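Local coordinates for protein short chain dehydrogenase (Rhodopseudomonas palustris, PDB 3H7A) that probably catalyses NAD(P)(H)-dependent oxidation or reduction of an unidentified substrate, at residues 7-12 and 33-38; 74-79 and 125-130. All blocks are in the same frame, centred on the assembly; numbering follows the deposited sequence.

Contact 1 is fully buried and pairs two neighbouring parallel strands, 7-12 and 33-38, mainly through backbone hydrogen bonds. Contact 2 is partly buried and joins two helix segments, 74-79 and 125-130, mainly through side chains, with a water bridging to a backbone carbonyl. Their centres are about 11 Å apart. The two contacts touch, because helix 68-81 covers the sheet face that carries Thr-9, Ala-11 and Phe-35. There Ala-78 CB packs on Phe-35 CG at 3.7 Å, and Leu-75 CD2 on Ala-11 CB, also at 3.7 Å. Contact 2 is mostly apolar toward the sheet, with one serine hydroxyl beside the leucines, and polar at its outer side, with an arginine, an asparagine and an aspartate.

Contact 1 of 2, residues 7-12 and 33-38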
# COMPACT_ATOMS: atom_id res chain seq x y z
N ASN B 7 -6.05 38.39 -8.62
CA ASN B 7 -5.43 38.49 -9.92
C ASN B 7 -4.81 37.13 -10.27
O ASN B 7 -3.60 37.01 -10.38
CB ASN B 7 -4.38 39.60 -9.91
CG ASN B 7 -3.80 39.88 -11.29
OD1 ASN B 7 -2.65 40.29 -11.41
ND2 ASN B 7 -4.60 39.64 -12.34
N ALA B 8 -5.66 36.13 -10.46
CA ALA B 8 -5.21 34.75 -10.63
C ALA B 8 -6.27 33.92 -11.32
O ALA B 8 -7.48 34.19 -11.19
CB ALA B 8 -4.88 34.13 -9.30
N THR B 9 -5.83 32.91 -12.06
CA THR B 9 -6.74 31.95 -12.68
C THR B 9 -6.63 30.55 -12.07
O THR B 9 -5.59 30.18 -11.53
CB THR B 9 -6.56 31.83 -14.20
OG1 THR B 9 -5.17 31.67 -14.51
CG2 THR B 9 -7.08 33.08 -14.89
N VAL B 10 -7.74 29.81 -12.15
CA VAL B 10 -7.81 28.38 -11.88
C VAL B 10 -8.28 27.65 -13.15
O VAL B 10 -9.33 27.97 -13.69
CB VAL B 10 -8.80 28.05 -10.72
CG1 VAL B 10 -8.99 26.54 -10.56
CG2 VAL B 10 -8.31 28.63 -9.43
N ALA B 11 -7.50 26.67 -13.62
CA ALA B 11 -7.94 25.88 -14.76
C ALA B 11 -8.68 24.65 -14.26
O ALA B 11 -8.12 23.86 -13.51
CB ALA B 11 -6.76 25.49 -15.61
N VAL B 12 -9.94 24.50 -14.65
CA VAL B 12 -10.68 23.29 -14.33
C VAL B 12 -10.81 22.49 -15.63
O VAL B 12 -11.60 22.83 -16.51
CB VAL B 12 -12.07 23.58 -13.69
CG1 VAL B 12 -12.86 22.29 -13.48
CG2 VAL B 12 -11.92 24.30 -12.37
N THR B 33 -10.54 33.73 -11.21
CA THR B 33 -11.19 33.55 -12.50
C THR B 33 -11.03 32.10 -12.91
O THR B 33 -9.92 31.59 -12.99
CB THR B 33 -10.61 34.46 -13.61
OG1 THR B 33 -10.82 35.84 -13.26
CG2 THR B 33 -11.29 34.18 -14.95
N VAL B 34 -12.13 31.42 -13.16
CA VAL B 34 -12.05 30.03 -13.55
C VAL B 34 -12.08 29.91 -15.07
O VAL B 34 -12.91 30.49 -15.73
CB VAL B 34 -13.17 29.19 -12.86
CG1 VAL B 34 -13.20 27.75 -13.41
CG2 VAL B 34 -12.97 29.20 -11.34
N PHE B 35 -11.10 29.19 -15.60
CA PHE B 35 -11.11 28.71 -16.96
C PHE B 35 -11.68 27.31 -16.93
O PHE B 35 -11.06 26.40 -16.38
CB PHE B 35 -9.70 28.77 -17.58
CG PHE B 35 -9.39 30.09 -18.22
CD1 PHE B 35 -9.33 31.26 -17.45
CD2 PHE B 35 -9.23 30.19 -19.60
CE1 PHE B 35 -9.10 32.50 -18.03
CE2 PHE B 35 -8.98 31.43 -20.20
CZ PHE B 35 -8.91 32.58 -19.42
N ALA B 36 -12.86 27.16 -17.49
CA ALA B 36 -13.58 25.91 -17.42
C ALA B 36 -13.59 25.30 -18.80
O ALA B 36 -13.95 25.95 -19.77
CB ALA B 36 -15.01 26.18 -16.94
N GLY B 37 -13.17 24.04 -18.89
CA GLY B 37 -13.18 23.33 -20.16
C GLY B 37 -13.98 22.04 -20.11
O GLY B 37 -13.92 21.30 -19.13
N ARG B 38 -14.77 21.80 -21.15
CA ARG B 38 -15.41 20.51 -21.39
C ARG B 38 -15.45 20.31 -22.90
O ARG B 38 -15.20 21.27 -23.63
CB ARG B 38 -16.80 20.44 -20.76
CG ARG B 38 -17.85 21.28 -21.45
CD ARG B 38 -19.21 21.16 -20.78
NE ARG B 38 -19.85 19.87 -21.03
CZ ARG B 38 -20.97 19.48 -20.43
NH1 ARG B 38 -21.58 20.25 -19.54
NH2 ARG B 38 -21.49 18.30 -20.73
O HOH W 1 -8.33 36.55 -12.75
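Thr-9 and Phe-35 meet at a slant on one face of the sheet. The methyl CG2 of Thr-9 lies 3.8 Å from CE1 of the Phe-35 ring and is almost as near CD1. The same methyl packs on CB of Thr-33, its direct neighbour across the strands. In Thr-9 the hydroxyl sits between the backbone N and the carbonyl carbon (chi1 49°), which leaves CG2 beside the backbone N and near Thr-33 and Phe-35. Thr-9 OG1 is held elsewhere, by the carbonyl of Ala-82. The Phe-35 ring is also in an edge-to-face stack with His-81.

The other face carries Val-10, Val-12 and Val-34. CG2 of Val-12 touches CG1 of Val-34 at 3.8 Å. The Val-10 CB to Val-34 CG2 contact is looser. Helix 18-29 covers this face with Ile-23, Ala-24 and Phe-27. These strands and that helix form the first beta-alpha-beta unit of the Rossmann fold, which in related enzymes forms part of the dinucleotide-binding site, probably here too. The crossover brings 33-38 alongside 9-12 in parallel, with the axes 21° apart.

Five backbone hydrogen bonds join the strands. Thr-33 N gives to Ala-8 O, and Val-10 N returns a bond to Thr-33 O. Phe-35 N then gives to Val-10 O. Val-12 N gives to Phe-35 O at 2.8 Å. Gly-37 N closes the set on Val-12 O at 3.1 Å. Ala-8 O has a second donor, a water 3.0 Å away. That water also lies 2.6 Å from OG1 of Thr-33.

Contact 2 of 2, residues 74-79 and 125-130; sequences FLNAAD and SARLML
The guanidinium of Arg-127 takes OD1 of Asn-76 at its edge, in its own plane. NH2 donates to OD1 at 2.9 Å, and the N-H...O angle is 178°. The amide plane of Asn-76 is turned 77° from the guanidinium plane. The donor is tilted from the carbonyl plane of the amide. NH2 also forms a salt bridge with Glu-124. The Arg-127 chain bends at chi3 (42°), which brings its end back toward Asn-76.

The contact lies between two helices on the same side of the Rossmann-fold sheet, 68-81 and 104-132. They run nearly parallel. Leu-128 lies between the two helices. Its CD1 lies 3.7 Å from Leu-75 CB and closer still to Leu-75 O. Its CD2 meets Asn-76 OD1 and then Asp-79 OD2. Nearer the sheet, Leu-75 CD1 packs on OG of Ser-125, which is hydrogen-bonded to Thr-87 OG1 and Ser-121 O. Asp-79 runs past Leu-128 in the opposite direction. Its OD1 accepts from Leu-84 N and His-132 NE2. A water donates to Asp-79 OD2, in a short bond, and to Leu-128 O at 2.9 Å.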
# COMPACT_ATOMS: atom_id res chain seq x y z
N PHE B 74 -5.24 26.02 -23.95
CA PHE B 74 -6.14 26.31 -22.82
C PHE B 74 -5.39 26.88 -21.59
O PHE B 74 -5.83 27.86 -20.97
CB PHE B 74 -6.91 25.02 -22.47
CG PHE B 74 -7.89 25.15 -21.33
CD1 PHE B 74 -9.20 25.59 -21.55
CD2 PHE B 74 -7.53 24.77 -20.03
CE1 PHE B 74 -10.11 25.67 -20.51
CE2 PHE B 74 -8.43 24.86 -18.98
CZ PHE B 74 -9.72 25.31 -19.22
N LEU B 75 -4.25 26.27 -21.25
CA LEU B 75 -3.47 26.67 -20.09
C LEU B 75 -2.70 27.96 -20.32
O LEU B 75 -2.65 28.81 -19.43
CB LEU B 75 -2.53 25.54 -19.66
CG LEU B 75 -3.24 24.29 -19.12
CD1 LEU B 75 -2.28 23.14 -18.91
CD2 LEU B 75 -3.98 24.61 -17.84
N ASN B 76 -2.09 28.09 -21.50
CA ASN B 76 -1.46 29.33 -21.92
C ASN B 76 -2.44 30.50 -21.90
O ASN B 76 -2.10 31.59 -21.43
CB ASN B 76 -0.86 29.19 -23.32
CG ASN B 76 0.45 28.45 -23.33
OD1 ASN B 76 1.09 28.26 -22.29
ND2 ASN B 76 0.88 28.02 -24.52
N ALA B 77 -3.66 30.28 -22.41
CA ALA B 77 -4.74 31.27 -22.36
C ALA B 77 -5.10 31.67 -20.94
O ALA B 77 -5.26 32.87 -20.66
CB ALA B 77 -5.97 30.75 -23.09
N ALA B 78 -5.19 30.68 -20.04
CA ALA B 78 -5.52 30.95 -18.64
C ALA B 78 -4.43 31.77 -17.99
O ALA B 78 -4.72 32.78 -17.36
CB ALA B 78 -5.77 29.65 -17.85
N ASP B 79 -3.17 31.37 -18.18
CA ASP B 79 -2.06 32.11 -17.60
C ASP B 79 -1.90 33.54 -18.17
O ASP B 79 -1.46 34.45 -17.47
CB ASP B 79 -0.74 31.34 -17.77
CG ASP B 79 0.36 31.91 -16.91
OD1 ASP B 79 0.23 31.90 -15.67
OD2 ASP B 79 1.37 32.39 -17.47
N SER B 125 1.01 22.97 -16.90
CA SER B 125 0.74 23.76 -15.70
C SER B 125 2.01 24.06 -14.91
O SER B 125 2.21 25.18 -14.48
CB SER B 125 -0.27 23.06 -14.81
OG SER B 125 -1.53 23.03 -15.46
N ALA B 126 2.86 23.05 -14.73
CA ALA B 126 4.15 23.20 -14.07
C ALA B 126 5.04 24.24 -14.77
O ALA B 126 5.66 25.05 -14.11
CB ALA B 126 4.86 21.87 -14.01
N ARG B 127 5.10 24.19 -16.11
CA ARG B 127 5.88 25.15 -16.88
C ARG B 127 5.42 26.57 -16.56
O ARG B 127 6.23 27.42 -16.20
CB ARG B 127 5.78 24.88 -18.38
CG ARG B 127 6.65 25.80 -19.23
CD ARG B 127 6.46 25.60 -20.74
NE ARG B 127 5.06 25.42 -21.12
CZ ARG B 127 4.20 26.40 -21.39
NH1 ARG B 127 4.56 27.69 -21.33
NH2 ARG B 127 2.95 26.09 -21.71
N LEU B 128 4.11 26.80 -16.64
CA LEU B 128 3.55 28.12 -16.36
C LEU B 128 3.73 28.57 -14.91
O LEU B 128 4.13 29.72 -14.67
CB LEU B 128 2.08 28.18 -16.77
CG LEU B 128 1.81 27.91 -18.24
CD1 LEU B 128 0.37 27.54 -18.46
CD2 LEU B 128 2.20 29.08 -19.12
N MET B 129 3.46 27.67 -13.96
CA MET B 129 3.49 28.00 -12.54
C MET B 129 4.90 28.26 -12.00
O MET B 129 5.09 29.15 -11.16
CB MET B 129 2.83 26.89 -11.70
CG MET B 129 1.32 26.83 -11.80
SD MET B 129 0.70 25.23 -11.22
CE MET B 129 -1.05 25.56 -11.35
N LEU B 130 5.89 27.51 -12.49
CA LEU B 130 7.28 27.67 -12.06
C LEU B 130 7.85 29.06 -12.38
O LEU B 130 8.67 29.59 -11.63
CB LEU B 130 8.18 26.56 -12.63
CG LEU B 130 8.08 25.18 -11.95
CD1 LEU B 130 8.69 24.08 -12.81
CD2 LEU B 130 8.72 25.18 -10.58
O HOH W 2 3.65 31.83 -16.64